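Local coordinates for gram-negative insecticidal protein (Chromobacterium piscinae, PDB 6FBM), which probably kills insects as a pore-forming toxin, pairing a MACPF (membrane attack complex/perforin) region with a beta-tripod one, at residues Arg416-Leu424 with Ser480-Asn488. Residues are numbered along the deposited sequence; the frame is centred on the assembly and turned at random.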
loop_
_atom_site.group_PDB
_atom_site.type_symbol
_atom_site.label_atom_id
_atom_site.label_comp_id
_atom_site.label_asym_id
_atom_site.label_seq_id
_atom_site.Cartn_x
_atom_site.Cartn_y
_atom_site.Cartn_z
ATOM N N ARG A 416 52.069 35.347 -18.633
ATOM C CA ARG A 416 53.327 36.022 -18.949
ATOM C C ARG A 416 53.885 35.496 -20.248
ATOM O O ARG A 416 53.719 34.325 -20.563
ATOM C CB ARG A 416 54.377 35.705 -17.879
ATOM C CG ARG A 416 54.002 36.079 -16.470
ATOM C CD ARG A 416 54.146 37.570 -16.258
ATOM N NE ARG A 416 53.810 37.858 -14.875
ATOM C CZ ARG A 416 52.584 37.988 -14.378
ATOM N NH1 ARG A 416 51.521 37.921 -15.153
ATOM N NH2 ARG A 416 52.446 38.195 -13.077
ATOM N N ALA A 417 54.574 36.360 -20.986
ATOM C CA ALA A 417 55.296 35.941 -22.185
ATOM C C ALA A 417 56.743 35.604 -21.815
ATOM O O ALA A 417 57.311 36.181 -20.896
ATOM C CB ALA A 417 55.243 37.029 -23.236
ATOM N N LEU A 418 57.305 34.622 -22.511
ATOM C CA LEU A 418 58.652 34.136 -22.231
ATOM C C LEU A 418 59.710 34.660 -23.199
ATOM O O LEU A 418 60.904 34.627 -22.885
ATOM C CB LEU A 418 58.674 32.623 -22.239
ATOM C CG LEU A 418 57.646 31.920 -21.340
ATOM C CD1 LEU A 418 57.981 30.432 -21.237
ATOM C CD2 LEU A 418 57.598 32.547 -19.939
ATOM N N GLY A 419 59.278 35.179 -24.352
ATOM C CA GLY A 419 60.193 35.750 -25.312
ATOM C C GLY A 419 59.541 36.644 -26.330
ATOM O O GLY A 419 58.393 36.434 -26.697
ATOM N N ASP A 420 60.303 37.626 -26.808
ATOM C CA ASP A 420 59.820 38.519 -27.851
ATOM C C ASP A 420 60.023 37.915 -29.222
ATOM O O ASP A 420 60.685 36.910 -29.375
ATOM C CB ASP A 420 60.495 39.883 -27.739
ATOM C CG ASP A 420 60.108 40.624 -26.476
ATOM O OD1 ASP A 420 59.028 40.370 -25.921
ATOM O OD2 ASP A 420 60.892 41.473 -26.028
ATOM N N VAL A 421 59.430 38.576 -30.198
ATOM C CA VAL A 421 59.452 38.168 -31.587
ATOM C C VAL A 421 59.874 39.352 -32.429
ATOM O O VAL A 421 59.267 40.427 -32.347
ATOM C CB VAL A 421 58.047 37.746 -32.026
ATOM C CG1 VAL A 421 58.019 37.447 -33.508
ATOM C CG2 VAL A 421 57.578 36.551 -31.200
ATOM N N MET A 422 60.913 39.167 -33.223
ATOM C CA MET A 422 61.358 40.186 -34.154
ATOM C C MET A 422 60.643 39.966 -35.460
ATOM O O MET A 422 60.438 38.835 -35.868
ATOM C CB MET A 422 62.855 40.084 -34.410
ATOM C CG MET A 422 63.710 40.273 -33.186
ATOM S SD MET A 422 63.513 41.845 -32.372
ATOM C CE MET A 422 64.000 42.994 -33.633
ATOM N N MET A 423 60.301 41.074 -36.104
ATOM C CA MET A 423 59.759 41.100 -37.449
ATOM C C MET A 423 60.726 41.948 -38.263
ATOM O O MET A 423 60.841 43.152 -38.027
ATOM C CB MET A 423 58.349 41.706 -37.455
ATOM C CG MET A 423 57.316 40.897 -36.671
ATOM S SD MET A 423 57.000 39.240 -37.308
ATOM C CE MET A 423 56.035 39.580 -38.779
ATOM N N LEU A 424 61.410 41.312 -39.206
ATOM C CA LEU A 424 62.580 41.879 -39.860
ATOM C C LEU A 424 62.397 41.901 -41.382
ATOM O O LEU A 424 62.042 40.884 -41.990
ATOM C CB LEU A 424 63.824 41.077 -39.501
ATOM C CG LEU A 424 64.144 40.932 -38.006
ATOM C CD1 LEU A 424 65.239 39.897 -37.778
ATOM C CD2 LEU A 424 64.555 42.232 -37.358
ATOM N N SER A 480 66.899 30.038 -20.378
ATOM C CA SER A 480 66.047 30.420 -21.502
ATOM C C SER A 480 66.780 30.380 -22.821
ATOM O O SER A 480 67.973 30.651 -22.863
ATOM C CB SER A 480 65.499 31.815 -21.302
ATOM O OG SER A 480 64.737 32.218 -22.415
ATOM N N SER A 481 66.060 30.064 -23.893
ATOM C CA SER A 481 66.599 30.126 -25.247
ATOM C C SER A 481 65.997 31.279 -26.033
ATOM O O SER A 481 66.098 31.332 -27.253
ATOM C CB SER A 481 66.314 28.805 -25.958
ATOM O OG SER A 481 66.699 27.721 -25.156
ATOM N N CYS A 482 65.381 32.214 -25.330
ATOM C CA CYS A 482 64.596 33.263 -25.933
ATOM C C CYS A 482 65.190 34.610 -25.559
ATOM O O CYS A 482 66.186 34.687 -24.806
ATOM C CB CYS A 482 63.158 33.111 -25.433
ATOM S SG CYS A 482 62.349 31.584 -26.034
ATOM N N PHE A 483 64.586 35.673 -26.083
ATOM C CA PHE A 483 65.070 37.009 -25.789
ATOM C C PHE A 483 63.975 37.962 -25.357
ATOM O O PHE A 483 62.799 37.661 -25.490
ATOM C CB PHE A 483 65.854 37.577 -26.971
ATOM C CG PHE A 483 65.125 37.534 -28.260
ATOM C CD1 PHE A 483 65.210 36.415 -29.065
ATOM C CD2 PHE A 483 64.382 38.621 -28.693
ATOM C CE1 PHE A 483 64.545 36.368 -30.280
ATOM C CE2 PHE A 483 63.733 38.591 -29.912
ATOM C CZ PHE A 483 63.811 37.471 -30.702
ATOM N N ALA A 484 64.390 39.098 -24.815
ATOM C CA ALA A 484 63.497 40.173 -24.446
ATOM C C ALA A 484 64.164 41.470 -24.854
ATOM O O ALA A 484 65.347 41.648 -24.588
ATOM C CB ALA A 484 63.279 40.161 -22.949
ATOM N N GLY A 485 63.432 42.358 -25.505
ATOM C CA GLY A 485 63.910 43.690 -25.820
ATOM C C GLY A 485 63.930 44.649 -24.628
ATOM O O GLY A 485 62.969 44.750 -23.859
ATOM N N VAL A 486 65.038 45.356 -24.487
ATOM C CA VAL A 486 65.165 46.498 -23.586
ATOM C C VAL A 486 65.276 47.724 -24.483
ATOM O O VAL A 486 66.076 47.714 -25.416
ATOM C CB VAL A 486 66.434 46.361 -22.714
ATOM C CG1 VAL A 486 66.542 47.488 -21.730
ATOM C CG2 VAL A 486 66.420 45.040 -21.942
ATOM N N PRO A 487 64.506 48.798 -24.217
ATOM C CA PRO A 487 64.471 49.950 -25.171
ATOM C C PRO A 487 65.675 50.934 -25.082
ATOM O O PRO A 487 65.517 52.137 -25.269
ATOM C CB PRO A 487 63.154 50.641 -24.813
ATOM C CG PRO A 487 63.006 50.390 -23.365
ATOM C CD PRO A 487 63.594 49.020 -23.072
ATOM N N ASN A 488 66.875 50.412 -24.856
ATOM C CA ASN A 488 68.086 51.202 -24.669
ATOM C C ASN A 488 69.317 50.293 -24.794
ATOM O O ASN A 488 69.187 49.061 -24.869
ATOM C CB ASN A 488 68.070 51.882 -23.300
ATOM C CG ASN A 488 68.048 50.881 -22.144
ATOM O OD1 ASN A 488 68.901 49.978 -22.060
ATOM N ND2 ASN A 488 67.055 51.020 -21.254
HETATM O O HOH W 1 62.137 35.305 -27.695
#
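The ring of F483 carries the backbone oxygen of D420 over one face, with D420 O 3.4 Å from CZ. Water 1 lies above the same face, toward the rim. M422 approaches the ring obliquely. Its CG is 3.7 Å from CE2 of F483, and SD makes an oblique Met-aromatic contact. The M422 chain bends at chi2 and chi3, which keeps SD as well as CG near CE2. F483 CG sits between the backbone N and the carbonyl carbon (chi1 53°), and this turns the ring toward 416-424. V343 and L469 also touch both M422 and F483.

The backbones meet beside the ring. D420 N donates to F483 O at 2.8 Å. G419 CA adds a CH...O contact to the same oxygen. Water 1 accepts from F483 N at 3.0 Å and probably donates to D420 O. The carboxylate of D420 reaches to the start of strand 484-486. G485 N meets its OD2 nearly along the C-O axis at 2.7 Å, in a nearly straight bond (169°).

The contact joins the sheet containing 421-426 to the edge strand 484-486 of another sheet, within the Vps62-family region. It is buried. OD2 has a second partner, R408, in a salt bridge, and D420 OD1 is also hydrogen-bonded. Together, the G485 N-H and the R408 charge would be expected to stabilise the ionised carboxylate.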